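Long-range contact in pyruvate formate-lyase 2 (Archaeoglobus fulgidus, PDB 2F3O), which is a glycyl radical enzyme of the pyruvate formate-lyase family whose own reaction is not established, probably acting as a lyase: residues N345-E357 with G376-A388. Numbering follows the deposited sequence.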
loop_
_atom_site.group_PDB
_atom_site.type_symbol
_atom_site.label_atom_id
_atom_site.label_comp_id
_atom_site.label_asym_id
_atom_site.label_seq_id
_atom_site.Cartn_x
_atom_site.Cartn_y
_atom_site.Cartn_z
ATOM N N ASN A 345 20.204 24.205 -20.407
ATOM C CA ASN A 345 20.249 25.430 -21.208
ATOM C C ASN A 345 19.959 26.646 -20.362
ATOM O O ASN A 345 19.221 26.562 -19.399
ATOM C CB ASN A 345 19.224 25.370 -22.324
ATOM C CG ASN A 345 19.453 24.209 -23.235
ATOM O OD1 ASN A 345 20.573 23.994 -23.712
ATOM N ND2 ASN A 345 18.404 23.424 -23.468
ATOM N N ASP A 346 20.539 27.777 -20.734
ATOM C CA ASP A 346 20.307 29.009 -20.016
ATOM C C ASP A 346 18.865 29.450 -20.194
ATOM O O ASP A 346 18.348 29.450 -21.313
ATOM C CB ASP A 346 21.256 30.087 -20.518
ATOM C CG ASP A 346 21.105 31.361 -19.756
ATOM O OD1 ASP A 346 21.260 31.300 -18.512
ATOM O OD2 ASP A 346 20.797 32.396 -20.395
ATOM N N ALA A 347 18.216 29.805 -19.089
ATOM C CA ALA A 347 16.811 30.206 -19.142
ATOM C C ALA A 347 16.582 31.697 -18.856
ATOM O O ALA A 347 15.461 32.118 -18.571
ATOM C CB ALA A 347 15.973 29.345 -18.200
ATOM N N THR A 348 17.648 32.485 -18.919
ATOM C CA THR A 348 17.538 33.935 -18.843
ATOM C C THR A 348 16.762 34.463 -20.066
ATOM O O THR A 348 17.046 34.085 -21.196
ATOM C CB THR A 348 18.947 34.569 -18.743
ATOM O OG1 THR A 348 19.523 34.260 -17.466
ATOM C CG2 THR A 348 18.893 36.069 -18.913
ATOM N N ASN A 349 15.743 35.283 -19.834
ATOM C CA ASN A 349 14.994 35.903 -20.923
ATOM C C ASN A 349 14.987 37.395 -20.657
ATOM O O ASN A 349 15.567 37.827 -19.669
ATOM C CB ASN A 349 13.561 35.361 -21.001
ATOM C CG ASN A 349 12.856 35.350 -19.647
ATOM O OD1 ASN A 349 12.971 36.286 -18.857
ATOM N ND2 ASN A 349 12.133 34.277 -19.374
ATOM N N GLU A 350 14.298 38.168 -21.495
ATOM C CA GLU A 350 14.310 39.625 -21.383
ATOM C C GLU A 350 13.615 40.087 -20.105
ATOM O O GLU A 350 13.857 41.192 -19.601
ATOM C CB GLU A 350 13.630 40.259 -22.596
ATOM C CG GLU A 350 14.105 41.692 -22.901
ATOM C CD GLU A 350 12.995 42.602 -23.463
ATOM O OE1 GLU A 350 12.195 42.148 -24.328
ATOM O OE2 GLU A 350 12.946 43.783 -23.030
ATOM N N LEU A 351 12.763 39.224 -19.566
ATOM C CA LEU A 351 12.022 39.562 -18.378
ATOM C C LEU A 351 12.895 39.397 -17.145
ATOM O O LEU A 351 12.624 40.002 -16.111
ATOM C CB LEU A 351 10.781 38.694 -18.300
ATOM C CG LEU A 351 9.607 39.168 -17.467
ATOM C CD1 LEU A 351 9.250 40.618 -17.746
ATOM C CD2 LEU A 351 8.469 38.267 -17.796
ATOM N N THR A 352 13.944 38.584 -17.262
ATOM C CA THR A 352 14.910 38.421 -16.178
ATOM C C THR A 352 15.609 39.746 -15.938
ATOM O O THR A 352 15.684 40.216 -14.799
ATOM C CB THR A 352 15.983 37.370 -16.502
ATOM O OG1 THR A 352 15.360 36.162 -16.938
ATOM C CG2 THR A 352 16.842 37.097 -15.303
ATOM N N TYR A 353 16.082 40.352 -17.030
ATOM C CA TYR A 353 16.787 41.635 -16.995
ATOM C C TYR A 353 15.918 42.744 -16.420
ATOM O O TYR A 353 16.367 43.531 -15.581
ATOM C CB TYR A 353 17.227 42.028 -18.402
ATOM C CG TYR A 353 18.393 41.241 -18.939
ATOM C CD1 TYR A 353 18.196 40.180 -19.814
ATOM C CD2 TYR A 353 19.698 41.571 -18.587
ATOM C CE1 TYR A 353 19.271 39.457 -20.320
ATOM C CE2 TYR A 353 20.779 40.855 -19.080
ATOM C CZ TYR A 353 20.564 39.797 -19.945
ATOM O OH TYR A 353 21.644 39.080 -20.439
ATOM N N LEU A 354 14.673 42.786 -16.890
ATOM C CA LEU A 354 13.673 43.729 -16.419
ATOM C C LEU A 354 13.536 43.670 -14.922
ATOM O O LEU A 354 13.564 44.689 -14.256
ATOM C CB LEU A 354 12.311 43.421 -17.027
ATOM C CG LEU A 354 11.861 44.352 -18.133
ATOM C CD1 LEU A 354 10.343 44.302 -18.215
ATOM C CD2 LEU A 354 12.361 45.768 -17.855
ATOM N N MET A 355 13.422 42.460 -14.401
ATOM C CA MET A 355 13.225 42.278 -12.988
ATOM C C MET A 355 14.413 42.722 -12.146
ATOM O O MET A 355 14.233 43.171 -11.023
ATOM C CB MET A 355 12.803 40.848 -12.701
ATOM C CG MET A 355 11.356 40.650 -13.028
ATOM S SD MET A 355 10.953 38.932 -13.216
ATOM C CE MET A 355 9.231 39.012 -13.670
ATOM N N LEU A 356 15.612 42.633 -12.716
ATOM C CA LEU A 356 16.823 43.099 -12.062
ATOM C C LEU A 356 16.790 44.621 -11.987
ATOM O O LEU A 356 17.150 45.207 -10.961
ATOM C CB LEU A 356 18.050 42.650 -12.857
ATOM C CG LEU A 356 19.386 42.255 -12.219
ATOM C CD1 LEU A 356 20.478 42.522 -13.234
ATOM C CD2 LEU A 356 19.719 42.949 -10.898
ATOM N N GLU A 357 16.351 45.246 -13.080
ATOM C CA GLU A 357 16.261 46.707 -13.181
ATOM C C GLU A 357 15.313 47.333 -12.185
ATOM O O GLU A 357 15.680 48.294 -11.526
ATOM C CB GLU A 357 15.805 47.120 -14.565
ATOM C CG GLU A 357 16.889 47.429 -15.541
ATOM C CD GLU A 357 16.351 48.298 -16.659
ATOM O OE1 GLU A 357 16.266 47.796 -17.806
ATOM O OE2 GLU A 357 15.971 49.467 -16.374
ATOM N N GLY A 376 26.598 28.856 -17.399
ATOM C CA GLY A 376 26.151 29.196 -18.728
ATOM C C GLY A 376 25.338 30.471 -18.777
ATOM O O GLY A 376 24.669 30.741 -19.786
ATOM N N SER A 377 25.377 31.251 -17.694
ATOM C CA SER A 377 24.652 32.530 -17.638
ATOM C C SER A 377 25.288 33.535 -18.612
ATOM O O SER A 377 26.506 33.520 -18.769
ATOM C CB SER A 377 24.675 33.083 -16.214
ATOM O OG SER A 377 24.075 32.188 -15.301
ATOM N N PRO A 378 24.478 34.390 -19.282
ATOM C CA PRO A 378 25.085 35.313 -20.251
ATOM C C PRO A 378 25.982 36.319 -19.558
ATOM O O PRO A 378 25.680 36.763 -18.444
ATOM C CB PRO A 378 23.881 36.031 -20.882
ATOM C CG PRO A 378 22.706 35.201 -20.542
ATOM C CD PRO A 378 23.022 34.588 -19.201
ATOM N N GLU A 379 27.091 36.640 -20.219
ATOM C CA GLU A 379 28.139 37.495 -19.671
ATOM C C GLU A 379 27.586 38.877 -19.336
ATOM O O GLU A 379 27.909 39.433 -18.278
ATOM C CB GLU A 379 29.316 37.576 -20.652
ATOM C CG GLU A 379 30.441 38.542 -20.272
ATOM C CD GLU A 379 30.999 38.300 -18.872
ATOM O OE1 GLU A 379 31.349 37.133 -18.549
ATOM O OE2 GLU A 379 31.089 39.289 -18.102
ATOM N N SER A 380 26.715 39.395 -20.207
ATOM C CA SER A 380 26.050 40.677 -19.975
ATOM C C SER A 380 25.266 40.674 -18.681
ATOM O O SER A 380 25.327 41.632 -17.911
ATOM C CB SER A 380 25.126 41.024 -21.130
ATOM O OG SER A 380 24.682 39.842 -21.760
ATOM N N PHE A 381 24.565 39.577 -18.427
ATOM C CA PHE A 381 23.758 39.472 -17.232
ATOM C C PHE A 381 24.604 39.505 -15.957
ATOM O O PHE A 381 24.225 40.149 -14.975
ATOM C CB PHE A 381 22.845 38.242 -17.277
ATOM C CG PHE A 381 21.905 38.162 -16.111
ATOM C CD1 PHE A 381 20.967 39.167 -15.896
ATOM C CD2 PHE A 381 21.978 37.116 -15.212
ATOM C CE1 PHE A 381 20.116 39.121 -14.810
ATOM C CE2 PHE A 381 21.127 37.059 -14.133
ATOM C CZ PHE A 381 20.197 38.060 -13.924
ATOM N N LEU A 382 25.760 38.848 -15.989
ATOM C CA LEU A 382 26.698 38.875 -14.854
ATOM C C LEU A 382 27.305 40.262 -14.613
ATOM O O LEU A 382 27.534 40.650 -13.467
ATOM C CB LEU A 382 27.826 37.856 -15.049
ATOM C CG LEU A 382 27.544 36.358 -14.948
ATOM C CD1 LEU A 382 28.852 35.586 -14.781
ATOM C CD2 LEU A 382 26.627 36.107 -13.780
ATOM N N LYS A 383 27.569 40.984 -15.706
ATOM C CA LYS A 383 28.053 42.370 -15.649
ATOM C C LYS A 383 27.008 43.247 -14.983
ATOM O O LYS A 383 27.310 43.990 -14.049
ATOM C CB LYS A 383 28.356 42.918 -17.052
ATOM C CG LYS A 383 29.746 42.587 -17.592
ATOM C CD LYS A 383 30.220 43.657 -18.579
ATOM C CE LYS A 383 31.651 43.405 -19.038
ATOM N NZ LYS A 383 31.790 42.070 -19.690
ATOM N N ARG A 384 25.773 43.099 -15.457
ATOM C CA ARG A 384 24.635 43.868 -14.991
ATOM C C ARG A 384 24.262 43.575 -13.547
ATOM O O ARG A 384 23.745 44.441 -12.853
ATOM C CB ARG A 384 23.451 43.610 -15.905
ATOM C CG ARG A 384 22.550 44.805 -16.044
ATOM C CD ARG A 384 21.956 44.878 -17.450
ATOM N NE ARG A 384 20.592 45.409 -17.412
ATOM C CZ ARG A 384 19.875 45.740 -18.483
ATOM N NH1 ARG A 384 20.391 45.606 -19.703
ATOM N NH2 ARG A 384 18.641 46.212 -18.328
ATOM N N LEU A 385 24.521 42.350 -13.104
ATOM C CA LEU A 385 24.371 41.993 -11.706
ATOM C C LEU A 385 25.439 42.674 -10.891
ATOM O O LEU A 385 25.168 43.190 -9.811
ATOM C CB LEU A 385 24.563 40.500 -11.523
ATOM C CG LEU A 385 23.380 39.562 -11.656
ATOM C CD1 LEU A 385 23.922 38.165 -11.910
ATOM C CD2 LEU A 385 22.528 39.618 -10.394
ATOM N N ALA A 386 26.664 42.651 -11.413
ATOM C CA ALA A 386 27.814 43.216 -10.708
ATOM C C ALA A 386 27.695 44.740 -10.549
ATOM O O ALA A 386 28.111 45.287 -9.522
ATOM C CB ALA A 386 29.127 42.832 -11.402
ATOM N N GLU A 387 27.096 45.398 -11.546
ATOM C CA GLU A 387 26.869 46.845 -11.512
ATOM C C GLU A 387 25.895 47.237 -10.419
ATOM O O GLU A 387 26.108 48.233 -9.730
ATOM C CB GLU A 387 26.350 47.362 -12.857
ATOM C CG GLU A 387 27.396 47.392 -13.942
ATOM C CD GLU A 387 26.809 47.217 -15.323
ATOM O OE1 GLU A 387 25.646 47.626 -15.527
ATOM O OE2 GLU A 387 27.504 46.662 -16.206
ATOM N N ALA A 388 24.832 46.453 -10.263
ATOM C CA ALA A 388 23.815 46.756 -9.271
ATOM C C ALA A 388 24.390 46.587 -7.879
ATOM O O ALA A 388 24.230 47.458 -7.034
ATOM C CB ALA A 388 22.613 45.868 -9.459
#
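Tyr-353 and Phe-381 form the aromatic centre of the contact, an edge-to-face pair: the ring centroids lie 5.3 Å apart, the planes stand at 86°, and the edge of Phe-381 is directed at the face of Tyr-353. The approach is made by Phe-381 CD1, 3.6 Å from Tyr-353 CE2. With its CG placed anti to the backbone nitrogen, the Phe-381 ring reaches across to the other helix, where its far end, CZ, meets the methyl CG2 of Thr-352 at 3.8 Å. The hydroxyl of that threonine hydrogen-bonds to Asp-279 and accepts from the backbone N of Asn-349, in the capping box that starts helix 350-362.

Aliphatic packing continues toward the C-terminal ends. Leu-356 enters as a knob into the hole formed by Phe-381, Arg-384, Leu-385 and Ala-388, its CD1 lying 3.8 Å from Phe-381 CE1.

These contacts join the helices of two successive beta-alpha-beta crossovers, 334-338 to 368-373 and 368-373 to 396-400, in the alpha/beta barrel core of the glycyl radical enzymes. The three strands are parallel neighbours, and Phe-381 and Leu-385 also rest on Val-371 of the shared middle one. The short helical segments are nearly parallel, at 8°, with axes 11.0 Å apart.

Among charged groups, Glu-357 OE1 makes a salt bridge with Arg-384 NH2 at 2.9 Å, near the guanidinium plane, although carboxylate and guanidinium are turned 51° from each other. Bends at chi2 and chi3 carry NH2 to this carboxylate, and Tyr-353 CD2 lies over one guanidinium face, offset toward its rim.

The polar contact between the tyrosine and the start of helix 379-390 is a weak hydrogen bond from Ser-380 OG to Tyr-353 OH. In the loop preceding helix 350-362, Asp-346 packs by van der Waals contact on the ring of Pro-378, the N-cap residue, with OD2 3.3 Å from CD.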